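Local coordinates for protein Niban 2 (Homo sapiens, PDB 7CTP) that may suppress apoptosis and promote melanoma cell invasion, as a Niban-family protein with a PH domain that works in the cytosol and at the plasma membrane, at residues Gln54-Trp59 against Tyr479-Ser484; Val115-Gly120 against Arg191-Gly196; Ala119-Leu124 against Leu161-Ala166; Tyr445-Leu450 against Gln469-Arg474. One frame throughout, in Å; residues are numbered along the deposited sequence.

This chain is the N-terminal part of a longer protein, a PH domain with a large helical region. Interaction 1 opens first: the loop between helix 10-48 and strand 70-77 is tied to helix 464-511, closing a span of more than 400 residues that contains the other three contacts. Interactions 2 and 3 start from the same turn, sharing A119 and G120. Interaction 3 closes first, pairing strand 122-124 with the end of strand 157-162; interaction 2 closes later, on the last turn of helix 176-194, so sheet and helix meet at one corner. Interaction 4 follows in series, joining helices 422-455 and 464-511. It touches interaction 1 through L58 N and T446 OG1.

Interaction 1: residues Gln54-Trp59 against Tyr479-Ser484; sequences QAQLLW and YDYDSS
The amide of Q56 stands on one face of the Y481 ring, with NE2 3.3 Å above the ring plane over its centre, while D482 OD1 lies in plane at the ring edge. Amide and ring planes are 88° apart, so the nitrogen end meets the ring upright; a bend at chi2 (-102°) carries it there, and Q56 CG passes 3.3 Å from Y481 CD1. D482, on helix 464-511, uses both carboxylate oxygens to hold two successive backbone N-H groups of the loop between helix 10-48 and strand 70-77. OD1 accepts from Q56 N through its syn lone pair, at 2.9 Å. OD2 takes L57 N at 2.8 Å, also from the syn side but tilted 32° from the carboxylate plane. Without the carboxylate, as with an alanine here, the N-H groups of Q56 and L57 would probably lose their acceptors and the loop be freer to shift on the helix. Beside the carboxylate, L57 is buried, its CD1 near Y479 CD2, and it also packs on T446 of helix 422-455; the Y479 hydroxyl bonds to F357 O. A water gives D482 OD2 one more bond, at 2.6 Å, and accepts a weak, 3.3 Å bond from W59 NE1.

Interaction 2: residues Val115-Gly120 against Arg191-Gly196; sequences VINSAG and RHCNNG
C193 meets three successive residues of the turn, N117 to A119, and has more surface buried here than any other residue of the two segments. Its CB lies 3.5 Å from both N117 OD1 and A119 N, while SG, anti to the carbonyl carbon (chi1 -64°), lies 3.8 Å from S118 N, alongside the N117 amide. A119 packs its methyl beside the cysteine, CB to CB 3.9 Å. N194, next along the helix, adds the direct polar link: its OD1 accepts from G120 N at 2.8 Å, with the donor in the carbonyl plane. The ND2 on the same amide is held by Q430 OE1 of helix 422-455. The connection is braced from within by an Asx turn, N117 OD1 accepting from A119 N at 3.0 Å; Q234 NE2 donates to the same oxygen. Here the C-terminal helix of the PH fold, 176-194, ends against the connection from strand 114-116 to strand 122-124. A water completes the join by accepting from N117 ND2 and donating to C193 O. C193 thus packs against amide and backbone as well as the A119 methyl, while the N117 and N194 amide oxygens take A119 N and G120 N, so directional bonds as well as packing fix the turn.

Interaction 3: residues Ala119-Leu124 against Leu161-Ala166; sequences AGYKIL and LWHPYA
Y121 makes the dense end of this contact: H163 CB sits 3.4 Å above its ring plane, over the centre, in a CH-pi contact. The two rings are oblique, their planes 59° apart. A166 CB adds a touch on Y121 OH, which bonds to R167 O, and L161 CB lies 3.7 Å from Y121 CD2. With CG anti to the backbone N (chi1 -173°), H163 brings its CD2 3.3 Å from A119 O, near the ring plane. Beyond this knot the segments become neighbouring antiparallel strands of the PH-domain sheet, 122-124 being an outermost one; K122 and W162 bond both ways, K122 N to W162 O 2.8 Å, W162 N to K122 O 2.9 Å. I123 CG1 lies 3.6 Å from L161 CD2, and I123 packs on helix 176-194. On the other face W162 CB meets L124 CD2, and W162 packs on Y130, L133 and I134 of helix 127-134. The looser, partly exposed side is K122: its CG merely skirts the W162 ring edge, 3.9 Å from CE3, before the bent chain leaves to pair NZ with E226.

Interaction 4: residues Tyr445-Leu450 against Gln469-Arg474; sequences YTFETL and QRVLER
V471 CG1 is a bump lodged between the F447 ring and L450 CB on the facing helix. The two helices, 422-455 and 464-511, follow each other in the chain and form an alpha-alpha hairpin; the axes of the short segments come within 9.7 Å, at 139° between their directions, antiparallel but splayed. F447 lies across V471 at about a right angle, its CD1 3.6 Å from V471 CG1. CG anti to the backbone N (chi1 -176°) carries the ring from its own helix over to the other, where its edge comes up to the backbone: L472 N lies in the ring plane, 3.7 Å from F447 CE1, and L472 CB is close by. V368 of helix 342-378 touches both F447 and L472, and L391 of helix 384-391 also meets F447, so the ring fills a hollow between four helices. Cutting the F447 ring back to an alanine is likely to open a gap there, leaving V471 CG1 and L472 CB without their aromatic neighbour. No hydrogen bond joins the segments; packing carries the contact. Toward the solvent edge, R474 bends at chi3 and folds its guanidinium across L450, whose CD1 rests 3.6 Å above one face, displaced toward NH2.

Interaction 1: residues Gln54-Trp59 against Tyr479-Ser484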
loop_
_atom_site.group_PDB
_atom_site.type_symbol
_atom_site.label_atom_id
_atom_site.label_comp_id
_atom_site.label_asym_id
_atom_site.label_seq_id
_atom_site.Cartn_x
_atom_site.Cartn_y
_atom_site.Cartn_z
ATOM N N GLN A 54 -5.947 -11.201 -19.825
ATOM C CA GLN A 54 -4.605 -10.746 -20.160
ATOM C C GLN A 54 -4.639 -9.275 -20.549
ATOM O O GLN A 54 -5.592 -8.800 -21.173
ATOM C CB GLN A 54 -4.016 -11.582 -21.296
ATOM C CG GLN A 54 -2.561 -11.248 -21.612
ATOM C CD GLN A 54 -1.758 -12.456 -22.060
ATOM O OE1 GLN A 54 -1.275 -13.239 -21.238
ATOM N NE2 GLN A 54 -1.601 -12.604 -23.372
ATOM N N ALA A 55 -3.602 -8.550 -20.145
ATOM C CA ALA A 55 -3.498 -7.145 -20.498
ATOM C C ALA A 55 -3.077 -6.997 -21.957
ATOM O O ALA A 55 -2.571 -7.931 -22.586
ATOM C CB ALA A 55 -2.500 -6.433 -19.588
ATOM N N GLN A 56 -3.305 -5.800 -22.497
ATOM C CA GLN A 56 -2.856 -5.489 -23.849
ATOM C C GLN A 56 -1.401 -5.050 -23.856
ATOM O O GLN A 56 -0.641 -5.418 -24.759
ATOM C CB GLN A 56 -3.744 -4.411 -24.462
ATOM C CG GLN A 56 -5.206 -4.769 -24.473
ATOM C CD GLN A 56 -5.685 -5.219 -25.826
ATOM O OE1 GLN A 56 -4.931 -5.808 -26.595
ATOM N NE2 GLN A 56 -6.950 -4.936 -26.132
ATOM N N LEU A 57 -0.997 -4.265 -22.859
ATOM C CA LEU A 57 0.407 -3.909 -22.732
ATOM C C LEU A 57 1.200 -5.106 -22.228
ATOM O O LEU A 57 0.663 -6.003 -21.567
ATOM C CB LEU A 57 0.587 -2.720 -21.777
ATOM C CG LEU A 57 0.082 -1.353 -22.252
ATOM C CD1 LEU A 57 0.132 -0.319 -21.128
ATOM C CD2 LEU A 57 0.910 -0.877 -23.430
ATOM N N LEU A 58 2.479 -5.127 -22.569
ATOM C CA LEU A 58 3.384 -6.117 -22.013
ATOM C C LEU A 58 3.862 -5.652 -20.644
ATOM O O LEU A 58 3.869 -4.456 -20.344
ATOM C CB LEU A 58 4.577 -6.336 -22.937
ATOM C CG LEU A 58 4.217 -6.711 -24.372
ATOM C CD1 LEU A 58 5.478 -6.931 -25.172
ATOM C CD2 LEU A 58 3.333 -7.951 -24.389
ATOM N N TRP A 59 4.250 -6.611 -19.811
ATOM C CA TRP A 59 4.776 -6.340 -18.480
ATOM C C TRP A 59 6.239 -6.767 -18.426
ATOM O O TRP A 59 6.590 -7.859 -18.886
ATOM C CB TRP A 59 3.967 -7.070 -17.399
ATOM C CG TRP A 59 2.477 -6.761 -17.384
ATOM C CD1 TRP A 59 1.823 -5.801 -18.110
ATOM C CD2 TRP A 59 1.471 -7.415 -16.591
ATOM N NE1 TRP A 59 0.476 -5.821 -17.820
ATOM C CE2 TRP A 59 0.234 -6.801 -16.891
ATOM C CE3 TRP A 59 1.495 -8.460 -15.658
ATOM C CZ2 TRP A 59 -0.965 -7.198 -16.292
ATOM C CZ3 TRP A 59 0.301 -8.852 -15.066
ATOM C CH2 TRP A 59 -0.911 -8.221 -15.385
ATOM N N TYR A 479 -2.411 1.188 -24.373
ATOM C CA TYR A 479 -2.485 1.923 -23.114
ATOM C C TYR A 479 -3.921 2.318 -22.787
ATOM O O TYR A 479 -4.376 2.166 -21.644
ATOM C CB TYR A 479 -1.596 3.166 -23.163
ATOM C CG TYR A 479 -1.670 3.967 -21.881
ATOM C CD1 TYR A 479 -2.647 4.943 -21.691
ATOM C CD2 TYR A 479 -0.785 3.713 -20.839
ATOM C CE1 TYR A 479 -2.722 5.656 -20.497
ATOM C CE2 TYR A 479 -0.853 4.419 -19.650
ATOM C CZ TYR A 479 -1.822 5.383 -19.488
ATOM O OH TYR A 479 -1.875 6.072 -18.299
ATOM N N ASP A 480 -4.643 2.861 -23.771
ATOM C CA ASP A 480 -5.994 3.351 -23.515
ATOM C C ASP A 480 -6.922 2.217 -23.104
ATOM O O ASP A 480 -7.795 2.395 -22.242
ATOM C CB ASP A 480 -6.539 4.069 -24.749
ATOM C CG ASP A 480 -5.833 5.372 -25.021
ATOM O OD1 ASP A 480 -5.225 5.925 -24.076
ATOM O OD2 ASP A 480 -5.878 5.839 -26.184
ATOM N N TYR A 481 -6.745 1.039 -23.706
ATOM C CA TYR A 481 -7.534 -0.121 -23.309
ATOM C C TYR A 481 -7.212 -0.538 -21.879
ATOM O O TYR A 481 -8.117 -0.727 -21.056
ATOM C CB TYR A 481 -7.286 -1.276 -24.279
ATOM C CG TYR A 481 -8.193 -2.479 -24.077
ATOM C CD1 TYR A 481 -7.923 -3.430 -23.096
ATOM C CD2 TYR A 481 -9.310 -2.672 -24.880
ATOM C CE1 TYR A 481 -8.735 -4.532 -22.923
ATOM C CE2 TYR A 481 -10.132 -3.772 -24.710
ATOM C CZ TYR A 481 -9.838 -4.699 -23.731
ATOM O OH TYR A 481 -10.651 -5.802 -23.554
ATOM N N ASP A 482 -5.923 -0.677 -21.564
ATOM C CA ASP A 482 -5.528 -1.150 -20.240
ATOM C C ASP A 482 -5.885 -0.140 -19.160
ATOM O O ASP A 482 -6.264 -0.520 -18.048
ATOM C CB ASP A 482 -4.033 -1.433 -20.205
ATOM C CG ASP A 482 -3.682 -2.771 -20.801
ATOM O OD1 ASP A 482 -4.599 -3.493 -21.246
ATOM O OD2 ASP A 482 -2.479 -3.086 -20.816
ATOM N N SER A 483 -5.760 1.151 -19.471
ATOM C CA SER A 483 -6.105 2.192 -18.504
ATOM C C SER A 483 -7.562 2.075 -18.074
ATOM O O SER A 483 -7.889 2.208 -16.887
ATOM C CB SER A 483 -5.819 3.573 -19.101
ATOM O OG SER A 483 -6.515 4.593 -18.402
ATOM N N SER A 484 -8.456 1.828 -19.033
ATOM C CA SER A 484 -9.869 1.678 -18.706
ATOM C C SER A 484 -10.119 0.402 -17.907
ATOM O O SER A 484 -10.921 0.401 -16.965
ATOM C CB SER A 484 -10.706 1.692 -19.985
ATOM O OG SER A 484 -11.999 1.170 -19.735
HETATM O O HOH W 1 -1.187 -3.027 -18.532
#

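Interaction 2: residues Val115-Gly120 against Arg191-Gly196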
loop_
_atom_site.group_PDB
_atom_site.type_symbol
_atom_site.label_atom_id
_atom_site.label_comp_id
_atom_site.label_asym_id
_atom_site.label_seq_id
_atom_site.Cartn_x
_atom_site.Cartn_y
_atom_site.Cartn_z
ATOM N N VAL A 115 20.057 2.993 7.696
ATOM C CA VAL A 115 19.355 2.506 6.505
ATOM C C VAL A 115 17.871 2.491 6.844
ATOM O O VAL A 115 17.439 1.710 7.698
ATOM C CB VAL A 115 19.825 1.111 6.075
ATOM C CG1 VAL A 115 19.043 0.647 4.864
ATOM C CG2 VAL A 115 21.324 1.117 5.772
ATOM N N ILE A 116 17.088 3.341 6.180
ATOM C CA ILE A 116 15.712 3.629 6.592
ATOM C C ILE A 116 14.724 3.099 5.557
ATOM O O ILE A 116 14.780 3.475 4.379
ATOM C CB ILE A 116 15.501 5.136 6.802
ATOM C CG1 ILE A 116 16.448 5.663 7.880
ATOM C CG2 ILE A 116 14.051 5.410 7.180
ATOM C CD1 ILE A 116 16.627 7.181 7.831
ATOM N N ASN A 117 13.813 2.232 5.999
ATOM C CA ASN A 117 12.632 1.865 5.226
ATOM C C ASN A 117 11.492 2.771 5.676
ATOM O O ASN A 117 11.142 2.787 6.858
ATOM C CB ASN A 117 12.283 0.386 5.434
ATOM C CG ASN A 117 11.008 -0.041 4.710
ATOM O OD1 ASN A 117 9.924 0.500 4.940
ATOM N ND2 ASN A 117 11.132 -1.049 3.850
ATOM N N SER A 118 10.921 3.536 4.745
ATOM C CA SER A 118 10.005 4.616 5.106
ATOM C C SER A 118 8.528 4.217 5.019
ATOM O O SER A 118 7.660 5.092 4.941
ATOM C CB SER A 118 10.290 5.841 4.233
ATOM O OG SER A 118 10.171 5.521 2.861
ATOM N N ALA A 119 8.214 2.923 5.046
ATOM C CA ALA A 119 6.808 2.523 5.049
ATOM C C ALA A 119 6.097 3.133 6.254
ATOM O O ALA A 119 6.624 3.122 7.371
ATOM C CB ALA A 119 6.684 0.998 5.075
ATOM N N GLY A 120 4.903 3.676 6.021
ATOM C CA GLY A 120 4.104 4.241 7.087
ATOM C C GLY A 120 4.473 5.651 7.489
ATOM O O GLY A 120 3.842 6.205 8.406
ATOM N N ARG A 191 6.026 5.750 -0.912
ATOM C CA ARG A 191 5.059 5.035 -1.740
ATOM C C ARG A 191 5.574 3.652 -2.100
ATOM O O ARG A 191 4.819 2.667 -2.064
ATOM C CB ARG A 191 4.766 5.848 -3.004
ATOM C CG ARG A 191 3.701 5.273 -3.929
ATOM C CD ARG A 191 3.652 6.074 -5.248
ATOM N NE ARG A 191 3.379 7.495 -5.020
ATOM C CZ ARG A 191 4.275 8.464 -5.167
ATOM N NH1 ARG A 191 3.928 9.722 -4.920
ATOM N NH2 ARG A 191 5.517 8.179 -5.542
ATOM N N HIS A 192 6.867 3.561 -2.425
ATOM C CA HIS A 192 7.462 2.284 -2.804
ATOM C C HIS A 192 7.478 1.314 -1.625
ATOM O O HIS A 192 7.075 0.150 -1.757
ATOM C CB HIS A 192 8.874 2.515 -3.353
ATOM C CG HIS A 192 9.532 1.276 -3.878
ATOM N ND1 HIS A 192 9.380 0.847 -5.177
ATOM C CD2 HIS A 192 10.330 0.365 -3.269
ATOM C CE1 HIS A 192 10.057 -0.277 -5.349
ATOM N NE2 HIS A 192 10.647 -0.588 -4.208
ATOM N N CYS A 193 7.936 1.781 -0.457
ATOM C CA CYS A 193 7.980 0.915 0.722
ATOM C C CYS A 193 6.591 0.547 1.226
ATOM O O CYS A 193 6.414 -0.541 1.778
ATOM C CB CYS A 193 8.809 1.568 1.833
ATOM S SG CYS A 193 10.568 1.799 1.421
ATOM N N ASN A 194 5.598 1.424 1.051
ATOM C CA ASN A 194 4.231 1.079 1.447
ATOM C C ASN A 194 3.689 -0.086 0.628
ATOM O O ASN A 194 2.891 -0.882 1.131
ATOM C CB ASN A 194 3.298 2.281 1.288
ATOM C CG ASN A 194 3.413 3.266 2.424
ATOM O OD1 ASN A 194 4.010 2.972 3.460
ATOM N ND2 ASN A 194 2.820 4.446 2.244
ATOM N N ASN A 195 4.118 -0.199 -0.630
ATOM C CA ASN A 195 3.643 -1.226 -1.555
ATOM C C ASN A 195 4.414 -2.527 -1.321
ATOM O O ASN A 195 5.101 -3.064 -2.191
ATOM C CB ASN A 195 3.801 -0.703 -2.978
ATOM C CG ASN A 195 3.116 -1.567 -4.021
ATOM O OD1 ASN A 195 1.954 -1.949 -3.866
ATOM N ND2 ASN A 195 3.826 -1.826 -5.128
ATOM N N GLY A 196 4.301 -3.029 -0.094
ATOM C CA GLY A 196 5.152 -4.113 0.350
ATOM C C GLY A 196 4.630 -5.512 0.127
ATOM O O GLY A 196 5.382 -6.472 0.318
HETATM O O HOH W 2 8.288 -2.104 3.104
#

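Interaction 3: residues Ala119-Leu124 against Leu161-Ala166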
loop_
_atom_site.group_PDB
_atom_site.type_symbol
_atom_site.label_atom_id
_atom_site.label_comp_id
_atom_site.label_asym_id
_atom_site.label_seq_id
_atom_site.Cartn_x
_atom_site.Cartn_y
_atom_site.Cartn_z
ATOM N N ALA A 119 8.214 2.923 5.046
ATOM C CA ALA A 119 6.808 2.523 5.049
ATOM C C ALA A 119 6.097 3.133 6.254
ATOM O O ALA A 119 6.624 3.122 7.371
ATOM C CB ALA A 119 6.684 0.998 5.075
ATOM N N GLY A 120 4.903 3.676 6.021
ATOM C CA GLY A 120 4.104 4.241 7.087
ATOM C C GLY A 120 4.473 5.651 7.489
ATOM O O GLY A 120 3.842 6.205 8.406
ATOM N N TYR A 121 5.472 6.251 6.845
ATOM C CA TYR A 121 5.906 7.595 7.192
ATOM C C TYR A 121 5.106 8.642 6.424
ATOM O O TYR A 121 4.465 8.352 5.406
ATOM C CB TYR A 121 7.406 7.779 6.911
ATOM C CG TYR A 121 8.289 7.281 8.034
ATOM C CD1 TYR A 121 8.609 5.931 8.146
ATOM C CD2 TYR A 121 8.798 8.158 8.988
ATOM C CE1 TYR A 121 9.410 5.461 9.183
ATOM C CE2 TYR A 121 9.608 7.697 10.027
ATOM C CZ TYR A 121 9.909 6.352 10.115
ATOM O OH TYR A 121 10.706 5.897 11.157
ATOM N N LYS A 122 5.130 9.869 6.955
ATOM C CA LYS A 122 4.584 11.060 6.308
ATOM C C LYS A 122 5.650 12.147 6.343
ATOM O O LYS A 122 6.446 12.200 7.280
ATOM C CB LYS A 122 3.326 11.580 7.025
ATOM C CG LYS A 122 2.194 10.576 7.146
ATOM C CD LYS A 122 1.469 10.406 5.814
ATOM C CE LYS A 122 0.093 9.759 6.009
ATOM N NZ LYS A 122 0.124 8.288 5.752
ATOM N N ILE A 123 5.651 13.028 5.333
ATOM C CA ILE A 123 6.628 14.115 5.243
ATOM C C ILE A 123 5.982 15.420 5.679
ATOM O O ILE A 123 4.878 15.749 5.232
ATOM C CB ILE A 123 7.190 14.259 3.819
ATOM C CG1 ILE A 123 7.927 12.994 3.387
ATOM C CG2 ILE A 123 8.126 15.473 3.734
ATOM C CD1 ILE A 123 8.023 12.870 1.871
ATOM N N LEU A 124 6.677 16.170 6.536
ATOM C CA LEU A 124 6.284 17.526 6.909
ATOM C C LEU A 124 7.358 18.491 6.430
ATOM O O LEU A 124 8.553 18.184 6.500
ATOM C CB LEU A 124 6.109 17.672 8.431
ATOM C CG LEU A 124 5.029 16.905 9.197
ATOM C CD1 LEU A 124 3.665 17.053 8.548
ATOM C CD2 LEU A 124 5.408 15.432 9.359
ATOM N N LEU A 161 10.433 13.473 8.742
ATOM C CA LEU A 161 9.765 12.198 8.530
ATOM C C LEU A 161 9.116 11.758 9.839
ATOM O O LEU A 161 9.821 11.501 10.823
ATOM C CB LEU A 161 10.762 11.140 8.059
ATOM C CG LEU A 161 11.476 11.402 6.737
ATOM C CD1 LEU A 161 12.314 10.177 6.372
ATOM C CD2 LEU A 161 10.480 11.719 5.653
ATOM N N TRP A 162 7.787 11.651 9.837
ATOM C CA TRP A 162 6.998 11.235 10.988
ATOM C C TRP A 162 6.396 9.856 10.734
ATOM O O TRP A 162 6.022 9.538 9.605
ATOM C CB TRP A 162 5.881 12.247 11.255
ATOM C CG TRP A 162 4.865 11.844 12.297
ATOM C CD1 TRP A 162 4.879 12.169 13.628
ATOM C CD2 TRP A 162 3.677 11.082 12.083
ATOM N NE1 TRP A 162 3.774 11.646 14.256
ATOM C CE2 TRP A 162 3.019 10.972 13.328
ATOM C CE3 TRP A 162 3.104 10.479 10.960
ATOM C CZ2 TRP A 162 1.818 10.286 13.477
ATOM C CZ3 TRP A 162 1.906 9.797 11.111
ATOM C CH2 TRP A 162 1.283 9.700 12.359
ATOM N N HIS A 163 6.286 9.053 11.792
ATOM C CA HIS A 163 5.652 7.737 11.764
ATOM C C HIS A 163 4.864 7.612 13.060
ATOM O O HIS A 163 5.302 8.131 14.093
ATOM C CB HIS A 163 6.724 6.633 11.639
ATOM C CG HIS A 163 6.196 5.243 11.433
ATOM N ND1 HIS A 163 5.617 4.504 12.443
ATOM C CD2 HIS A 163 6.237 4.431 10.349
ATOM C CE1 HIS A 163 5.290 3.308 11.983
ATOM N NE2 HIS A 163 5.663 3.235 10.716
ATOM N N PRO A 164 3.689 6.968 13.043
ATOM C CA PRO A 164 2.893 6.928 14.284
ATOM C C PRO A 164 3.577 6.201 15.425
ATOM O O PRO A 164 3.289 6.513 16.592
ATOM C CB PRO A 164 1.593 6.225 13.858
ATOM C CG PRO A 164 1.954 5.471 12.598
ATOM C CD PRO A 164 2.990 6.327 11.914
ATOM N N TYR A 165 4.487 5.250 15.129
ATOM C CA TYR A 165 5.075 4.373 16.148
ATOM C C TYR A 165 6.596 4.347 16.135
ATOM O O TYR A 165 7.204 4.150 17.192
ATOM C CB TYR A 165 4.555 2.918 15.981
ATOM C CG TYR A 165 3.057 2.818 15.812
ATOM C CD1 TYR A 165 2.195 3.303 16.788
ATOM C CD2 TYR A 165 2.507 2.276 14.662
ATOM C CE1 TYR A 165 0.835 3.234 16.629
ATOM C CE2 TYR A 165 1.130 2.200 14.495
ATOM C CZ TYR A 165 0.310 2.691 15.487
ATOM O OH TYR A 165 -1.056 2.637 15.345
ATOM N N ALA A 166 7.226 4.499 14.968
ATOM C CA ALA A 166 8.674 4.388 14.849
ATOM C C ALA A 166 9.322 5.769 15.005
ATOM O O ALA A 166 8.642 6.785 15.152
ATOM C CB ALA A 166 9.043 3.745 13.516
#

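Interaction 4: residues Tyr445-Leu450 against Gln469-Arg474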
loop_
_atom_site.group_PDB
_atom_site.type_symbol
_atom_site.label_atom_id
_atom_site.label_comp_id
_atom_site.label_asym_id
_atom_site.label_seq_id
_atom_site.Cartn_x
_atom_site.Cartn_y
_atom_site.Cartn_z
ATOM N N TYR A 445 7.991 -0.330 -21.410
ATOM C CA TYR A 445 8.481 -1.675 -21.715
ATOM C C TYR A 445 7.908 -2.168 -23.038
ATOM O O TYR A 445 8.630 -2.714 -23.883
ATOM C CB TYR A 445 8.124 -2.650 -20.592
ATOM C CG TYR A 445 8.539 -4.078 -20.903
ATOM C CD1 TYR A 445 9.880 -4.448 -20.895
ATOM C CD2 TYR A 445 7.594 -5.045 -21.219
ATOM C CE1 TYR A 445 10.268 -5.740 -21.184
ATOM C CE2 TYR A 445 7.975 -6.346 -21.512
ATOM C CZ TYR A 445 9.312 -6.684 -21.491
ATOM O OH TYR A 445 9.705 -7.979 -21.779
ATOM N N THR A 446 6.597 -1.995 -23.221
ATOM C CA THR A 446 5.959 -2.381 -24.475
ATOM C C THR A 446 6.557 -1.618 -25.650
ATOM O O THR A 446 6.860 -2.206 -26.698
ATOM C CB THR A 446 4.454 -2.136 -24.392
ATOM O OG1 THR A 446 3.903 -2.892 -23.305
ATOM C CG2 THR A 446 3.781 -2.557 -25.690
ATOM N N PHE A 447 6.738 -0.303 -25.491
ATOM C CA PHE A 447 7.315 0.501 -26.565
ATOM C C PHE A 447 8.693 -0.014 -26.956
ATOM O O PHE A 447 8.996 -0.160 -28.145
ATOM C CB PHE A 447 7.406 1.976 -26.166
ATOM C CG PHE A 447 7.914 2.862 -27.277
ATOM C CD1 PHE A 447 7.074 3.234 -28.319
ATOM C CD2 PHE A 447 9.236 3.292 -27.298
ATOM C CE1 PHE A 447 7.539 4.032 -29.356
ATOM C CE2 PHE A 447 9.706 4.091 -28.328
ATOM C CZ PHE A 447 8.859 4.464 -29.354
ATOM N N GLU A 448 9.540 -0.291 -25.961
ATOM C CA GLU A 448 10.884 -0.784 -26.246
ATOM C C GLU A 448 10.828 -2.119 -26.977
ATOM O O GLU A 448 11.492 -2.312 -28.005
ATOM C CB GLU A 448 11.691 -0.925 -24.955
ATOM C CG GLU A 448 13.083 -1.514 -25.194
ATOM C CD GLU A 448 13.962 -1.510 -23.962
ATOM O OE1 GLU A 448 13.433 -1.358 -22.839
ATOM O OE2 GLU A 448 15.192 -1.672 -24.122
ATOM N N THR A 449 10.023 -3.050 -26.462
ATOM C CA THR A 449 9.945 -4.382 -27.054
ATOM C C THR A 449 9.420 -4.323 -28.482
ATOM O O THR A 449 9.973 -4.963 -29.387
ATOM C CB THR A 449 9.069 -5.284 -26.190
ATOM O OG1 THR A 449 9.524 -5.219 -24.834
ATOM C CG2 THR A 449 9.157 -6.725 -26.671
ATOM N N LEU A 450 8.357 -3.549 -28.708
ATOM C CA LEU A 450 7.761 -3.488 -30.039
ATOM C C LEU A 450 8.648 -2.719 -31.012
ATOM O O LEU A 450 8.708 -3.056 -32.200
ATOM C CB LEU A 450 6.368 -2.863 -29.961
ATOM C CG LEU A 450 5.310 -3.675 -29.222
ATOM C CD1 LEU A 450 3.921 -3.188 -29.583
ATOM C CD2 LEU A 450 5.465 -5.164 -29.517
ATOM N N GLN A 469 6.788 6.535 -34.730
ATOM C CA GLN A 469 5.451 7.083 -34.525
ATOM C C GLN A 469 4.370 6.023 -34.710
ATOM O O GLN A 469 3.312 6.115 -34.082
ATOM C CB GLN A 469 5.210 8.283 -35.448
ATOM C CG GLN A 469 5.819 9.590 -34.924
ATOM C CD GLN A 469 5.672 10.763 -35.885
ATOM O OE1 GLN A 469 6.294 11.813 -35.698
ATOM N NE2 GLN A 469 4.840 10.596 -36.911
ATOM N N ARG A 470 4.618 5.002 -35.535
ATOM C CA ARG A 470 3.627 3.938 -35.685
ATOM C C ARG A 470 3.636 2.997 -34.492
ATOM O O ARG A 470 2.575 2.541 -34.051
ATOM C CB ARG A 470 3.861 3.140 -36.970
ATOM C CG ARG A 470 2.965 3.551 -38.127
ATOM C CD ARG A 470 3.506 3.021 -39.447
ATOM N NE ARG A 470 3.767 1.582 -39.420
ATOM C CZ ARG A 470 4.976 1.031 -39.497
ATOM N NH1 ARG A 470 5.108 -0.289 -39.475
ATOM N NH2 ARG A 470 6.057 1.793 -39.575
ATOM N N VAL A 471 4.824 2.674 -33.979
ATOM C CA VAL A 471 4.911 1.889 -32.753
ATOM C C VAL A 471 4.278 2.652 -31.595
ATOM O O VAL A 471 3.566 2.073 -30.761
ATOM C CB VAL A 471 6.379 1.525 -32.464
ATOM C CG1 VAL A 471 6.527 0.959 -31.052
ATOM C CG2 VAL A 471 6.893 0.536 -33.502
ATOM N N LEU A 472 4.520 3.965 -31.534
ATOM C CA LEU A 472 3.929 4.792 -30.486
ATOM C C LEU A 472 2.410 4.763 -30.564
ATOM O O LEU A 472 1.727 4.594 -29.548
ATOM C CB LEU A 472 4.461 6.226 -30.590
ATOM C CG LEU A 472 3.784 7.302 -29.740
ATOM C CD1 LEU A 472 3.989 7.022 -28.248
ATOM C CD2 LEU A 472 4.294 8.686 -30.087
ATOM N N GLU A 473 1.859 4.898 -31.773
ATOM C CA GLU A 473 0.408 4.878 -31.921
ATOM C C GLU A 473 -0.172 3.525 -31.513
ATOM O O GLU A 473 -1.273 3.459 -30.951
ATOM C CB GLU A 473 0.024 5.234 -33.358
ATOM C CG GLU A 473 -1.355 5.866 -33.522
ATOM C CD GLU A 473 -1.534 7.155 -32.725
ATOM O OE1 GLU A 473 -0.600 7.986 -32.685
ATOM O OE2 GLU A 473 -2.626 7.331 -32.136
ATOM N N ARG A 474 0.561 2.435 -31.771
ATOM C CA ARG A 474 0.106 1.114 -31.341
ATOM C C ARG A 474 0.120 0.989 -29.823
ATOM O O ARG A 474 -0.787 0.383 -29.236
ATOM C CB ARG A 474 0.979 0.019 -31.948
ATOM C CG ARG A 474 0.590 -0.400 -33.349
ATOM C CD ARG A 474 1.589 -1.398 -33.911
ATOM N NE ARG A 474 1.518 -2.700 -33.250
ATOM C CZ ARG A 474 2.550 -3.530 -33.126
ATOM N NH1 ARG A 474 3.737 -3.193 -33.617
ATOM N NH2 ARG A 474 2.400 -4.697 -32.510
#